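Local structure of chorismate mutase and shikimate 5-dehydrogenase fusion protein (Clostridium acetobutylicum, 3FBT) at residues 113-118 with 260-265; 182-187 with 196-201; 211-216 with 237-242. The protein probably catalyses the reversible NADPH-linked reduction of 3-dehydroshikimate to shikimate through this dehydrogenase part of a longer fusion protein, which also carries a chorismate mutase. All coordinates share one frame; numbering follows the deposited sequence.

Interaction 1: residues 113-118 with 260-265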
ATOM      1  N   LEU A 113       2.710 -30.241  12.294  1.00 46.61           N
ATOM      2  CA  LEU A 113       3.057 -31.509  12.947  1.00 48.19           C
ATOM      3  C   LEU A 113       2.161 -31.640  14.214  1.00 49.00           C
ATOM      4  O   LEU A 113       1.473 -32.615  14.341  1.00 48.69           O
ATOM      5  CB  LEU A 113       4.549 -31.572  13.314  1.00 46.70           C
ATOM      6  CG  LEU A 113       5.501 -31.458  12.095  1.00 46.50           C
ATOM      7  CD1 LEU A 113       6.985 -31.597  12.426  1.00 44.20           C
ATOM      8  CD2 LEU A 113       5.113 -32.419  10.995  1.00 42.15           C
ATOM      9  N   SER A 114       2.123 -30.640  15.097  1.00 50.82           N
ATOM     10  CA  SER A 114       1.284 -30.782  16.306  1.00 52.23           C
ATOM     11  C   SER A 114      -0.119 -31.093  15.938  1.00 52.89           C
ATOM     12  O   SER A 114      -0.695 -32.048  16.457  1.00 53.94           O
ATOM     13  CB  SER A 114       1.281 -29.553  17.153  1.00 52.22           C
ATOM     14  OG  SER A 114       2.609 -29.131  17.278  1.00 55.87           O
ATOM     15  N   LYS A 115      -0.667 -30.298  15.028  1.00 52.82           N
ATOM     16  CA  LYS A 115      -2.047 -30.410  14.686  1.00 53.27           C
ATOM     17  C   LYS A 115      -2.399 -31.773  14.118  1.00 54.74           C
ATOM     18  O   LYS A 115      -3.419 -32.333  14.470  1.00 55.36           O
ATOM     19  CB  LYS A 115      -2.470 -29.320  13.720  1.00 53.30           C
ATOM     20  CG  LYS A 115      -3.990 -29.337  13.400  1.00 54.80           C
ATOM     21  CD  LYS A 115      -4.739 -28.689  14.562  1.00 54.39           C
ATOM     22  CE  LYS A 115      -6.214 -28.520  14.259  1.00 59.71           C
ATOM     23  NZ  LYS A 115      -6.812 -27.395  15.131  1.00 63.93           N
ATOM     24  N   PHE A 116      -1.587 -32.350  13.245  1.00 54.57           N
ATOM     25  CA  PHE A 116      -1.888 -33.725  12.894  1.00 53.85           C
ATOM     26  C   PHE A 116      -1.126 -34.746  13.749  1.00 53.60           C
ATOM     27  O   PHE A 116      -0.975 -35.898  13.372  1.00 54.81           O
ATOM     28  CB  PHE A 116      -1.703 -33.897  11.404  1.00 54.60           C
ATOM     29  CG  PHE A 116      -2.515 -32.892  10.599  1.00 54.86           C
ATOM     30  CD1 PHE A 116      -3.754 -33.222  10.091  1.00 59.38           C
ATOM     31  CD2 PHE A 116      -2.057 -31.592  10.420  1.00 54.09           C
ATOM     32  CE1 PHE A 116      -4.513 -32.282   9.392  1.00 58.71           C
ATOM     33  CE2 PHE A 116      -2.787 -30.675   9.749  1.00 51.81           C
ATOM     34  CZ  PHE A 116      -4.023 -31.016   9.218  1.00 56.72           C
ATOM     35  N   ARG A 117      -0.592 -34.317  14.877  1.00 51.66           N
ATOM     36  CA  ARG A 117       0.115 -35.238  15.771  1.00 53.04           C
ATOM     37  C   ARG A 117       1.195 -36.098  15.091  1.00 53.53           C
ATOM     38  O   ARG A 117       1.191 -37.335  15.218  1.00 54.03           O
ATOM     39  CB  ARG A 117      -0.882 -36.173  16.499  1.00 52.76           C
ATOM     40  N   VAL A 118       2.115 -35.468  14.371  1.00 52.65           N
ATOM     41  CA  VAL A 118       3.201 -36.235  13.751  1.00 51.13           C
ATOM     42  C   VAL A 118       4.319 -36.090  14.705  1.00 51.24           C
ATOM     43  O   VAL A 118       4.806 -34.999  14.856  1.00 52.39           O
ATOM     44  CB  VAL A 118       3.639 -35.603  12.395  1.00 51.82           C
ATOM     45  CG1 VAL A 118       4.949 -36.246  11.871  1.00 49.23           C
ATOM     46  CG2 VAL A 118       2.522 -35.714  11.360  1.00 47.88           C
ATOM     47  N   ILE A 260      -9.418 -19.254  15.143  1.00 48.27           N
ATOM     48  CA  ILE A 260      -9.282 -18.510  13.867  1.00 46.85           C
ATOM     49  C   ILE A 260      -8.479 -19.285  12.830  1.00 45.80           C
ATOM     50  O   ILE A 260      -8.884 -19.363  11.652  1.00 44.34           O
ATOM     51  CB  ILE A 260      -8.681 -17.107  14.111  1.00 47.21           C
ATOM     52  CG1 ILE A 260      -9.695 -16.294  14.926  1.00 48.80           C
ATOM     53  CG2 ILE A 260      -8.431 -16.407  12.777  1.00 46.90           C
ATOM     54  CD1 ILE A 260      -9.090 -15.139  15.728  1.00 50.82           C
ATOM     55  N   VAL A 261      -7.388 -19.930  13.259  1.00 45.71           N
ATOM     56  CA  VAL A 261      -6.612 -20.758  12.299  1.00 46.01           C
ATOM     57  C   VAL A 261      -7.394 -21.940  11.629  1.00 46.55           C
ATOM     58  O   VAL A 261      -7.414 -22.039  10.410  1.00 45.26           O
ATOM     59  CB  VAL A 261      -5.265 -21.179  12.844  1.00 45.26           C
ATOM     60  CG1 VAL A 261      -4.454 -21.910  11.759  1.00 43.35           C
ATOM     61  CG2 VAL A 261      -4.525 -19.962  13.246  1.00 46.45           C
ATOM     62  N   ASP A 262      -8.039 -22.810  12.413  1.00 48.65           N
ATOM     63  CA  ASP A 262      -8.815 -23.933  11.820  1.00 50.53           C
ATOM     64  C   ASP A 262      -9.911 -23.440  10.921  1.00 50.13           C
ATOM     65  O   ASP A 262     -10.145 -23.980   9.873  1.00 49.11           O
ATOM     66  CB  ASP A 262      -9.453 -24.804  12.908  1.00 51.39           C
ATOM     67  CG  ASP A 262      -8.504 -25.115  13.986  1.00 55.39           C
ATOM     68  OD1 ASP A 262      -7.338 -25.404  13.695  1.00 60.46           O
ATOM     69  OD2 ASP A 262      -8.911 -25.039  15.147  1.00 61.71           O
ATOM     70  N   GLU A 263     -10.563 -22.367  11.334  1.00 51.83           N
ATOM     71  CA  GLU A 263     -11.621 -21.748  10.538  1.00 52.56           C
ATOM     72  C   GLU A 263     -11.118 -21.250   9.171  1.00 52.99           C
ATOM     73  O   GLU A 263     -11.680 -21.579   8.071  1.00 52.40           O
ATOM     74  CB  GLU A 263     -12.236 -20.626  11.380  1.00 53.33           C
ATOM     75  CG  GLU A 263     -13.385 -19.918  10.733  1.00 57.41           C
ATOM     76  CD  GLU A 263     -13.946 -18.810  11.629  1.00 64.20           C
ATOM     77  OE1 GLU A 263     -14.997 -18.234  11.263  1.00 67.01           O
ATOM     78  OE2 GLU A 263     -13.338 -18.500  12.696  1.00 67.70           O
ATOM     79  N   ILE A 264     -10.027 -20.488   9.195  1.00 52.21           N
ATOM     80  CA  ILE A 264      -9.422 -20.167   7.915  1.00 52.32           C
ATOM     81  C   ILE A 264      -8.979 -21.430   7.145  1.00 51.88           C
ATOM     82  O   ILE A 264      -9.124 -21.518   5.932  1.00 50.90           O
ATOM     83  CB  ILE A 264      -8.306 -19.111   8.058  1.00 53.14           C
ATOM     84  CG1 ILE A 264      -8.890 -17.909   8.852  1.00 52.90           C
ATOM     85  CG2 ILE A 264      -7.798 -18.755   6.702  1.00 48.19           C
ATOM     86  CD1 ILE A 264      -8.036 -16.655   8.884  1.00 52.48           C
ATOM     87  N   PHE A 265      -8.487 -22.418   7.872  1.00 52.28           N
ATOM     88  CA  PHE A 265      -8.059 -23.673   7.260  1.00 52.57           C
ATOM     89  C   PHE A 265      -9.204 -24.377   6.541  1.00 53.77           C
ATOM     90  O   PHE A 265      -9.095 -24.724   5.346  1.00 52.24           O
ATOM     91  CB  PHE A 265      -7.453 -24.584   8.324  1.00 52.96           C
ATOM     92  CG  PHE A 265      -7.210 -25.983   7.848  1.00 54.04           C
ATOM     93  CD1 PHE A 265      -5.965 -26.362   7.353  1.00 55.08           C
ATOM     94  CD2 PHE A 265      -8.228 -26.925   7.888  1.00 56.92           C
ATOM     95  CE1 PHE A 265      -5.721 -27.673   6.919  1.00 54.83           C
ATOM     96  CE2 PHE A 265      -8.001 -28.250   7.456  1.00 58.87           C
ATOM     97  CZ  PHE A 265      -6.738 -28.616   6.980  1.00 57.57           C
TER

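Interaction 2: residues 182-187 with 196-201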
ATOM      1  N   ILE A 182       8.675 -39.014   6.548  1.00 43.31           N
ATOM      2  CA  ILE A 182       9.261 -38.585   5.293  1.00 43.80           C
ATOM      3  C   ILE A 182       8.510 -37.335   4.790  1.00 44.57           C
ATOM      4  O   ILE A 182       7.273 -37.300   4.743  1.00 44.50           O
ATOM      5  CB  ILE A 182       9.238 -39.727   4.187  1.00 42.61           C
ATOM      6  CG1 ILE A 182       9.751 -39.239   2.844  1.00 43.56           C
ATOM      7  CG2 ILE A 182       7.849 -40.311   4.000  1.00 42.58           C
ATOM      8  CD1 ILE A 182       9.626 -40.323   1.677  1.00 42.01           C
ATOM      9  N   ILE A 183       9.293 -36.320   4.427  1.00 42.90           N
ATOM     10  CA  ILE A 183       8.785 -34.958   4.187  1.00 41.26           C
ATOM     11  C   ILE A 183       9.221 -34.462   2.807  1.00 39.13           C
ATOM     12  O   ILE A 183      10.417 -34.394   2.526  1.00 41.24           O
ATOM     13  CB  ILE A 183       9.347 -34.006   5.256  1.00 40.67           C
ATOM     14  CG1 ILE A 183       8.996 -34.522   6.657  1.00 38.42           C
ATOM     15  CG2 ILE A 183       8.831 -32.537   5.031  1.00 41.09           C
ATOM     16  CD1 ILE A 183       9.997 -34.123   7.686  1.00 32.97           C
ATOM     17  N   ASN A 184       8.275 -34.096   1.973  1.00 37.76           N
ATOM     18  CA  ASN A 184       8.572 -33.565   0.669  1.00 39.95           C
ATOM     19  C   ASN A 184       8.783 -32.068   0.734  1.00 40.65           C
ATOM     20  O   ASN A 184       7.877 -31.326   1.078  1.00 41.89           O
ATOM     21  CB  ASN A 184       7.399 -33.778  -0.252  1.00 38.82           C
ATOM     22  CG  ASN A 184       7.671 -33.225  -1.593  1.00 40.27           C
ATOM     23  OD1 ASN A 184       8.768 -33.437  -2.117  1.00 38.61           O
ATOM     24  ND2 ASN A 184       6.708 -32.462  -2.169  1.00 39.33           N
ATOM     25  N   CYS A 185       9.982 -31.622   0.415  1.00 41.17           N
ATOM     26  CA  CYS A 185      10.266 -30.204   0.316  1.00 40.40           C
ATOM     27  C   CYS A 185      10.554 -29.785  -1.135  1.00 40.83           C
ATOM     28  O   CYS A 185      10.960 -28.652  -1.379  1.00 41.00           O
ATOM     29  CB  CYS A 185      11.480 -29.903   1.203  1.00 38.36           C
ATOM     30  SG  CYS A 185      11.020 -29.797   2.923  1.00 39.07           S
ATOM     31  N   THR A 186      10.325 -30.692  -2.085  1.00 40.24           N
ATOM     32  CA  THR A 186      10.627 -30.477  -3.510  1.00 38.91           C
ATOM     33  C   THR A 186       9.430 -29.912  -4.225  1.00 38.19           C
ATOM     34  O   THR A 186       8.354 -29.966  -3.704  1.00 35.59           O
ATOM     35  CB  THR A 186      10.912 -31.848  -4.341  1.00 37.84           C
ATOM     36  OG1 THR A 186       9.672 -32.495  -4.653  1.00 39.16           O
ATOM     37  CG2 THR A 186      11.774 -32.793  -3.601  1.00 36.65           C
ATOM     38  N   PRO A 187       9.623 -29.441  -5.477  1.00 39.07           N
ATOM     39  CA  PRO A 187       8.403 -28.977  -6.214  1.00 39.79           C
ATOM     40  C   PRO A 187       7.629 -30.027  -6.986  1.00 39.92           C
ATOM     41  O   PRO A 187       6.608 -29.674  -7.575  1.00 39.55           O
ATOM     42  CB  PRO A 187       8.927 -27.905  -7.206  1.00 39.28           C
ATOM     43  CG  PRO A 187      10.396 -28.201  -7.335  1.00 40.07           C
ATOM     44  CD  PRO A 187      10.832 -28.727  -5.927  1.00 38.28           C
ATOM     45  N   GLU A 196       3.812 -35.871 -10.909  1.00 56.93           N
ATOM     46  CA  GLU A 196       5.052 -36.468 -10.472  1.00 55.29           C
ATOM     47  C   GLU A 196       5.058 -36.569  -8.979  1.00 53.86           C
ATOM     48  O   GLU A 196       4.453 -35.759  -8.254  1.00 53.18           O
ATOM     49  CB  GLU A 196       6.259 -35.588 -10.796  1.00 56.37           C
ATOM     50  CG  GLU A 196       6.796 -35.636 -12.185  1.00 59.68           C
ATOM     51  CD  GLU A 196       7.998 -34.745 -12.306  1.00 64.02           C
ATOM     52  OE1 GLU A 196       8.908 -34.874 -11.467  1.00 67.20           O
ATOM     53  OE2 GLU A 196       8.037 -33.903 -13.221  1.00 66.32           O
ATOM     54  N   SER A 197       5.836 -37.538  -8.527  1.00 50.69           N
ATOM     55  CA  SER A 197       6.125 -37.682  -7.156  1.00 47.89           C
ATOM     56  C   SER A 197       7.632 -37.580  -7.028  1.00 46.15           C
ATOM     57  O   SER A 197       8.344 -38.000  -7.930  1.00 46.78           O
ATOM     58  CB  SER A 197       5.630 -39.017  -6.735  1.00 46.74           C
ATOM     59  OG  SER A 197       5.815 -39.183  -5.386  1.00 47.87           O
ATOM     60  N   PRO A 198       8.144 -37.032  -5.909  1.00 44.48           N
ATOM     61  CA  PRO A 198       9.587 -37.193  -5.766  1.00 44.05           C
ATOM     62  C   PRO A 198      10.055 -38.660  -5.532  1.00 44.35           C
ATOM     63  O   PRO A 198      11.193 -38.953  -5.835  1.00 44.07           O
ATOM     64  CB  PRO A 198       9.926 -36.331  -4.528  1.00 43.81           C
ATOM     65  CG  PRO A 198       8.652 -36.370  -3.718  1.00 44.86           C
ATOM     66  CD  PRO A 198       7.548 -36.344  -4.755  1.00 44.21           C
ATOM     67  N   VAL A 199       9.241 -39.539  -4.932  1.00 44.96           N
ATOM     68  CA  VAL A 199       9.678 -40.938  -4.686  1.00 46.24           C
ATOM     69  C   VAL A 199       8.634 -41.989  -5.102  1.00 48.75           C
ATOM     70  O   VAL A 199       7.460 -41.657  -5.363  1.00 47.28           O
ATOM     71  CB  VAL A 199      10.108 -41.169  -3.197  1.00 45.90           C
ATOM     72  CG1 VAL A 199      11.263 -40.251  -2.789  1.00 44.89           C
ATOM     73  CG2 VAL A 199       9.000 -40.910  -2.296  1.00 44.63           C
ATOM     74  N   ASP A 200       9.040 -43.265  -5.198  1.00 50.83           N
ATOM     75  CA  ASP A 200       8.056 -44.305  -5.553  1.00 53.40           C
ATOM     76  C   ASP A 200       7.232 -44.672  -4.327  1.00 53.17           C
ATOM     77  O   ASP A 200       7.665 -44.446  -3.190  1.00 53.08           O
ATOM     78  CB  ASP A 200       8.716 -45.585  -6.084  1.00 54.33           C
ATOM     79  CG  ASP A 200       9.520 -45.365  -7.360  1.00 58.43           C
ATOM     80  OD1 ASP A 200       8.924 -44.902  -8.361  1.00 63.27           O
ATOM     81  OD2 ASP A 200      10.759 -45.669  -7.362  1.00 63.68           O
ATOM     82  N   LYS A 201       6.057 -45.252  -4.560  1.00 53.88           N
ATOM     83  CA  LYS A 201       5.140 -45.664  -3.460  1.00 53.80           C
ATOM     84  C   LYS A 201       5.738 -46.688  -2.534  1.00 54.04           C
ATOM     85  O   LYS A 201       5.486 -46.732  -1.316  1.00 54.15           O
ATOM     86  CB  LYS A 201       3.872 -46.278  -4.025  1.00 54.17           C
ATOM     87  CG  LYS A 201       3.008 -46.848  -2.921  1.00 55.34           C
ATOM     88  CD  LYS A 201       1.648 -47.235  -3.424  1.00 60.54           C
ATOM     89  CE  LYS A 201       0.932 -48.057  -2.356  1.00 62.52           C
ATOM     90  NZ  LYS A 201       1.393 -49.505  -2.303  1.00 61.62           N
TER

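Interaction 3: residues 211-216 with 237-242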
ATOM      1  N   VAL A 211       4.525 -36.305   5.107  1.00 44.47           N
ATOM      2  CA  VAL A 211       4.192 -34.851   5.158  1.00 43.56           C
ATOM      3  C   VAL A 211       4.603 -34.174   3.810  1.00 43.28           C
ATOM      4  O   VAL A 211       5.790 -34.143   3.469  1.00 41.29           O
ATOM      5  CB  VAL A 211       4.940 -34.096   6.338  1.00 42.76           C
ATOM      6  CG1 VAL A 211       4.478 -32.554   6.507  1.00 41.43           C
ATOM      7  CG2 VAL A 211       4.781 -34.800   7.676  1.00 45.21           C
ATOM      8  N   ASP A 212       3.658 -33.660   3.044  1.00 43.48           N
ATOM      9  CA  ASP A 212       3.988 -32.836   1.881  1.00 44.66           C
ATOM     10  C   ASP A 212       3.767 -31.347   2.196  1.00 44.49           C
ATOM     11  O   ASP A 212       2.727 -30.967   2.694  1.00 45.33           O
ATOM     12  CB  ASP A 212       3.110 -33.191   0.700  1.00 44.49           C
ATOM     13  CG  ASP A 212       3.765 -32.821  -0.632  1.00 47.61           C
ATOM     14  OD1 ASP A 212       4.590 -31.887  -0.627  1.00 47.05           O
ATOM     15  OD2 ASP A 212       3.504 -33.507  -1.677  1.00 49.13           O
ATOM     16  N   LEU A 213       4.728 -30.491   1.905  1.00 45.11           N
ATOM     17  CA  LEU A 213       4.522 -29.048   2.151  1.00 43.96           C
ATOM     18  C   LEU A 213       3.684 -28.401   1.050  1.00 43.63           C
ATOM     19  O   LEU A 213       3.253 -27.264   1.187  1.00 44.42           O
ATOM     20  CB  LEU A 213       5.836 -28.281   2.285  1.00 43.05           C
ATOM     21  CG  LEU A 213       6.548 -28.102   3.596  1.00 43.48           C
ATOM     22  CD1 LEU A 213       6.818 -29.468   4.238  1.00 40.92           C
ATOM     23  CD2 LEU A 213       7.794 -27.429   3.183  1.00 44.91           C
ATOM     24  N   ILE A 214       3.472 -29.118  -0.042  1.00 43.23           N
ATOM     25  CA  ILE A 214       2.468 -28.767  -1.023  1.00 42.22           C
ATOM     26  C   ILE A 214       1.034 -28.899  -0.487  1.00 43.98           C
ATOM     27  O   ILE A 214       0.699 -29.904   0.188  1.00 42.05           O
ATOM     28  CB  ILE A 214       2.611 -29.710  -2.189  1.00 42.86           C
ATOM     29  CG1 ILE A 214       4.041 -29.547  -2.770  1.00 44.57           C
ATOM     30  CG2 ILE A 214       1.416 -29.492  -3.221  1.00 36.53           C
ATOM     31  CD1 ILE A 214       4.455 -30.681  -3.741  1.00 42.62           C
ATOM     32  N   TYR A 215       0.183 -27.903  -0.802  1.00 45.83           N
ATOM     33  CA  TYR A 215      -1.234 -27.852  -0.321  1.00 47.04           C
ATOM     34  C   TYR A 215      -2.184 -27.730  -1.507  1.00 48.48           C
ATOM     35  O   TYR A 215      -3.409 -27.767  -1.363  1.00 49.33           O
ATOM     36  CB  TYR A 215      -1.495 -26.621   0.611  1.00 48.99           C
ATOM     37  CG  TYR A 215      -1.038 -25.301   0.011  1.00 47.45           C
ATOM     38  CD1 TYR A 215      -1.826 -24.600  -0.923  1.00 48.47           C
ATOM     39  CD2 TYR A 215       0.197 -24.795   0.329  1.00 46.54           C
ATOM     40  CE1 TYR A 215      -1.356 -23.388  -1.509  1.00 47.33           C
ATOM     41  CE2 TYR A 215       0.660 -23.637  -0.225  1.00 45.17           C
ATOM     42  CZ  TYR A 215      -0.110 -22.939  -1.123  1.00 48.69           C
ATOM     43  OH  TYR A 215       0.454 -21.812  -1.624  1.00 53.29           O
ATOM     44  N   ASN A 216      -1.645 -27.490  -2.686  1.00 48.67           N
ATOM     45  CA  ASN A 216      -2.488 -27.541  -3.856  1.00 48.87           C
ATOM     46  C   ASN A 216      -1.674 -28.229  -4.896  1.00 49.15           C
ATOM     47  O   ASN A 216      -0.651 -27.671  -5.308  1.00 48.75           O
ATOM     48  CB  ASN A 216      -2.791 -26.135  -4.346  1.00 49.01           C
ATOM     49  CG  ASN A 216      -3.700 -26.136  -5.550  1.00 52.30           C
ATOM     50  OD1 ASN A 216      -4.308 -27.162  -5.883  1.00 54.19           O
ATOM     51  ND2 ASN A 216      -3.800 -24.990  -6.222  1.00 52.92           N
ATOM     52  N   LEU A 237      -1.428 -27.356   4.005  1.00 42.00           N
ATOM     53  CA  LEU A 237      -2.391 -26.270   4.224  1.00 43.39           C
ATOM     54  C   LEU A 237      -2.337 -25.650   5.618  1.00 43.59           C
ATOM     55  O   LEU A 237      -2.296 -24.415   5.767  1.00 44.01           O
ATOM     56  CB  LEU A 237      -3.794 -26.700   3.859  1.00 43.99           C
ATOM     57  CG  LEU A 237      -4.878 -25.643   3.817  1.00 47.87           C
ATOM     58  CD1 LEU A 237      -4.411 -24.366   3.026  1.00 49.96           C
ATOM     59  CD2 LEU A 237      -6.075 -26.325   3.138  1.00 51.78           C
ATOM     60  N   TYR A 238      -2.231 -26.486   6.645  1.00 41.42           N
ATOM     61  CA  TYR A 238      -2.174 -25.958   7.964  1.00 41.73           C
ATOM     62  C   TYR A 238      -0.910 -25.113   8.171  1.00 41.69           C
ATOM     63  O   TYR A 238      -0.901 -24.154   8.930  1.00 42.23           O
ATOM     64  CB  TYR A 238      -2.268 -27.076   9.001  1.00 42.65           C
ATOM     65  CG  TYR A 238      -2.760 -26.541  10.307  1.00 39.79           C
ATOM     66  CD1 TYR A 238      -4.111 -26.247  10.492  1.00 40.47           C
ATOM     67  CD2 TYR A 238      -1.877 -26.278  11.328  1.00 43.31           C
ATOM     68  CE1 TYR A 238      -4.554 -25.680  11.680  1.00 42.91           C
ATOM     69  CE2 TYR A 238      -2.310 -25.736  12.546  1.00 43.16           C
ATOM     70  CZ  TYR A 238      -3.646 -25.442  12.702  1.00 46.94           C
ATOM     71  OH  TYR A 238      -4.065 -24.907  13.928  1.00 52.07           O
ATOM     72  N   MET A 239       0.188 -25.489   7.523  1.00 40.55           N
ATOM     73  CA  MET A 239       1.393 -24.736   7.626  1.00 38.52           C
ATOM     74  C   MET A 239       1.185 -23.347   6.976  1.00 38.67           C
ATOM     75  O   MET A 239       1.534 -22.368   7.554  1.00 38.74           O
ATOM     76  CB  MET A 239       2.558 -25.495   6.930  1.00 39.61           C
ATOM     77  CG  MET A 239       3.924 -24.721   6.949  1.00 37.71           C
ATOM     78  SD  MET A 239       5.279 -25.771   6.225  1.00 29.83           S
ATOM     79  CE  MET A 239       6.678 -24.667   6.221  1.00 38.55           C
ATOM     80  N   LEU A 240       0.660 -23.295   5.758  1.00 37.89           N
ATOM     81  CA  LEU A 240       0.398 -22.044   5.097  1.00 38.84           C
ATOM     82  C   LEU A 240      -0.457 -21.127   5.974  1.00 40.53           C
ATOM     83  O   LEU A 240      -0.142 -19.954   6.128  1.00 38.88           O
ATOM     84  CB  LEU A 240      -0.319 -22.300   3.788  1.00 38.50           C
ATOM     85  CG  LEU A 240      -0.563 -21.053   2.917  1.00 38.71           C
ATOM     86  CD1 LEU A 240       0.774 -20.492   2.349  1.00 43.69           C
ATOM     87  CD2 LEU A 240      -1.506 -21.516   1.775  1.00 35.54           C
ATOM     88  N   VAL A 241      -1.536 -21.661   6.556  1.00 40.75           N
ATOM     89  CA  VAL A 241      -2.436 -20.856   7.351  1.00 40.04           C
ATOM     90  C   VAL A 241      -1.789 -20.441   8.588  1.00 40.44           C
ATOM     91  O   VAL A 241      -1.895 -19.274   8.974  1.00 42.27           O
ATOM     92  CB  VAL A 241      -3.798 -21.558   7.607  1.00 41.82           C
ATOM     93  CG1 VAL A 241      -4.608 -20.790   8.640  1.00 40.24           C
ATOM     94  CG2 VAL A 241      -4.527 -21.627   6.289  1.00 37.69           C
ATOM     95  N   SER A 242      -0.999 -21.312   9.195  1.00 39.19           N
ATOM     96  CA  SER A 242      -0.268 -20.918  10.433  1.00 38.09           C
ATOM     97  C   SER A 242       0.874 -19.971  10.235  1.00 36.68           C
ATOM     98  O   SER A 242       1.187 -19.159  11.108  1.00 34.92           O
ATOM     99  CB  SER A 242       0.299 -22.161  11.159  1.00 38.15           C
ATOM    100  OG  SER A 242      -0.803 -23.020  11.401  1.00 47.70           O
TER

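Interaction 1: residues 113-118 with 260-265
A very short salt bridge joins the ammonium of Lys-115 to the carboxylate of Asp-262, with NZ 2.5 Å from OD1; so small a value may partly reflect coordinate error, and nothing rests on its shortness. The donor does not approach within the plane of the carboxylate: NZ stands above it, 45° out, and OD2 of Asp-262 is clearly farther from NZ, at 3.2 Å. The bridge spans a wide gap, for the CA atoms of Lys-115 and Asp-262 are 9.8 Å apart. The lysine covers most of it, starting with CG opposite the backbone N (chi1 -176°), bending at chi2 and then running straight out to NZ. Asp-262 turns its carboxylate toward the gap with CG beside its own backbone N, chi1 -46°. Both charges have further partners: Glu-258 forms a second salt bridge with the lysine, and the hydroxyl of Tyr-238 makes a weak hydrogen bond with OD1 of Asp-262. Two acidic groups around one ammonium would favour its charged form.

Beside this pair the rings of Phe-116 and Phe-265 approach at CZ, 4.3 Å apart. CZ of Phe-265 sits at the edge of the Phe-116 ring, near its plane, a light apolar touch. Tyr-238 and Leu-237 of helix 237-252 also touch Phe-116 and Phe-265 respectively.

Phe-116 is the first residue past helix 105-115 to leave helical angles. Arg-117, with positive phi, is the C-prime residue of a Schellman motif, in which Val-118 N bonds to Leu-113 O at 2.9 Å and Arg-117 N to Ser-114 O at 2.8 Å. The Schellman-capped end of one helix is thus tied by a surface salt bridge to the flank of the C-terminal helix 258-273.

Interaction 2: residues 182-187 with 196-201
Pro-198 meets two side chains of 182-187 at once, laying its ring carbons against Asn-184 and Thr-186. CG of Pro-198 is 3.3 Å from the amide oxygen OD1 of Asn-184, and CB is 3.8 Å from OG1 of Thr-186; both side chains run obliquely across the proline ring. That amide oxygen already holds two donors. Thr-186 N comes from above the carbonyl plane, 65° out of it, and completes an Asx turn, while OG1 of Thr-186 lies in the plane on a lone pair, 2.9 Å from OD1. The other end of the amide, ND2, gives its strong hydrogen bond to Asp-212 on the neighbouring strand, so the group is held at both ends.

Ile-182 and Val-199 form the purely apolar part. Ile-182 swings CG1 opposite its backbone N (chi1 175°), extending CD1 to within 4.1 Å of CG2 of Val-199, the two side chains lying alongside and pointing opposite ways. Leu-128 of the adjacent strand touches Pro-198 and both of these residues. Ser-197 OG bonds in the carbonyl plane to Val-199 O at 3.0 Å.

The contact lies at the C-terminal end of strand 181-184 in the parallel Rossmann-type sheet, with Thr-186 close to Gly-129, a predicted NADP-binding residue. Polar bonds run within the segments, to Lys-188 and to the neighbouring strand, which implies that adhesion between the two segments rests on van der Waals packing.

Interaction 3: residues 211-216 with 237-242
The aromatic contact is a CH-pi interaction between Leu-240 and Tyr-215. The methyl CD2 of Leu-240 sits over one face of the ring, 3.6 Å from its centroid and 15° off the normal, displaced slightly toward the rim on the CZ side. Tyr-215 turns its ring to the helix by placing CG between its backbone N and carbonyl carbon (chi1 51°).

Further packing involves the earlier residues Leu-237 and Met-239. CB of Tyr-215 makes a close approach to the backbone at the start of the helix, 3.5 Å from N of Leu-237, and lies 4.0 Å from CB of that residue. Met-239, its chain extended throughout, carries SD to 3.7 Å from CG of Leu-213.

Segment 211-216 holds the end of parallel strand 209-212 and the loop after it in the Rossmann-type NADP domain, where such loops characteristically line the nucleotide cleft. Leu-213 is predicted to bind NADP and Tyr-215 shikimate, consistent with a contact beside both predicted sites; Leu-240 also touches Ser-20, another predicted shikimate residue.

Hydrogen bonds act within each segment. Asp-212 OD1 accepts Ile-214 N at 3.0 Å in an Asx turn, the donor standing 54° out of the carboxylate plane, while OD2 bonds to Thr-220. In the helix, Tyr-238 O is reached from opposite faces of its plane by the backbone N and the hydroxyl of Ser-242, and Ser-242 OG is 2.7 Å from Tyr-238 O.

Overall arrangement
The three contacts differ in burial. Interaction 1 lies at the surface and combines a salt bridge with a light aromatic touch, interaction 2 is buried beside the parallel sheet, and interaction 3 is partly buried near the predicted substrate and cofactor sites. Interactions 2 and 3 share that sheet, since strands 181-184 and 209-212 are neighbours bonded through their backbones, and each has an Asx turn starting at the last residue of its strand. Interactions 1 and 3 meet where helices 237-252 and 258-273, consecutive in the chain, pack together, with Val-241 on Val-261. Interactions 1 and 2 do not touch. Interactions 2 and 3 follow in series inside the long loop closed by interaction 1.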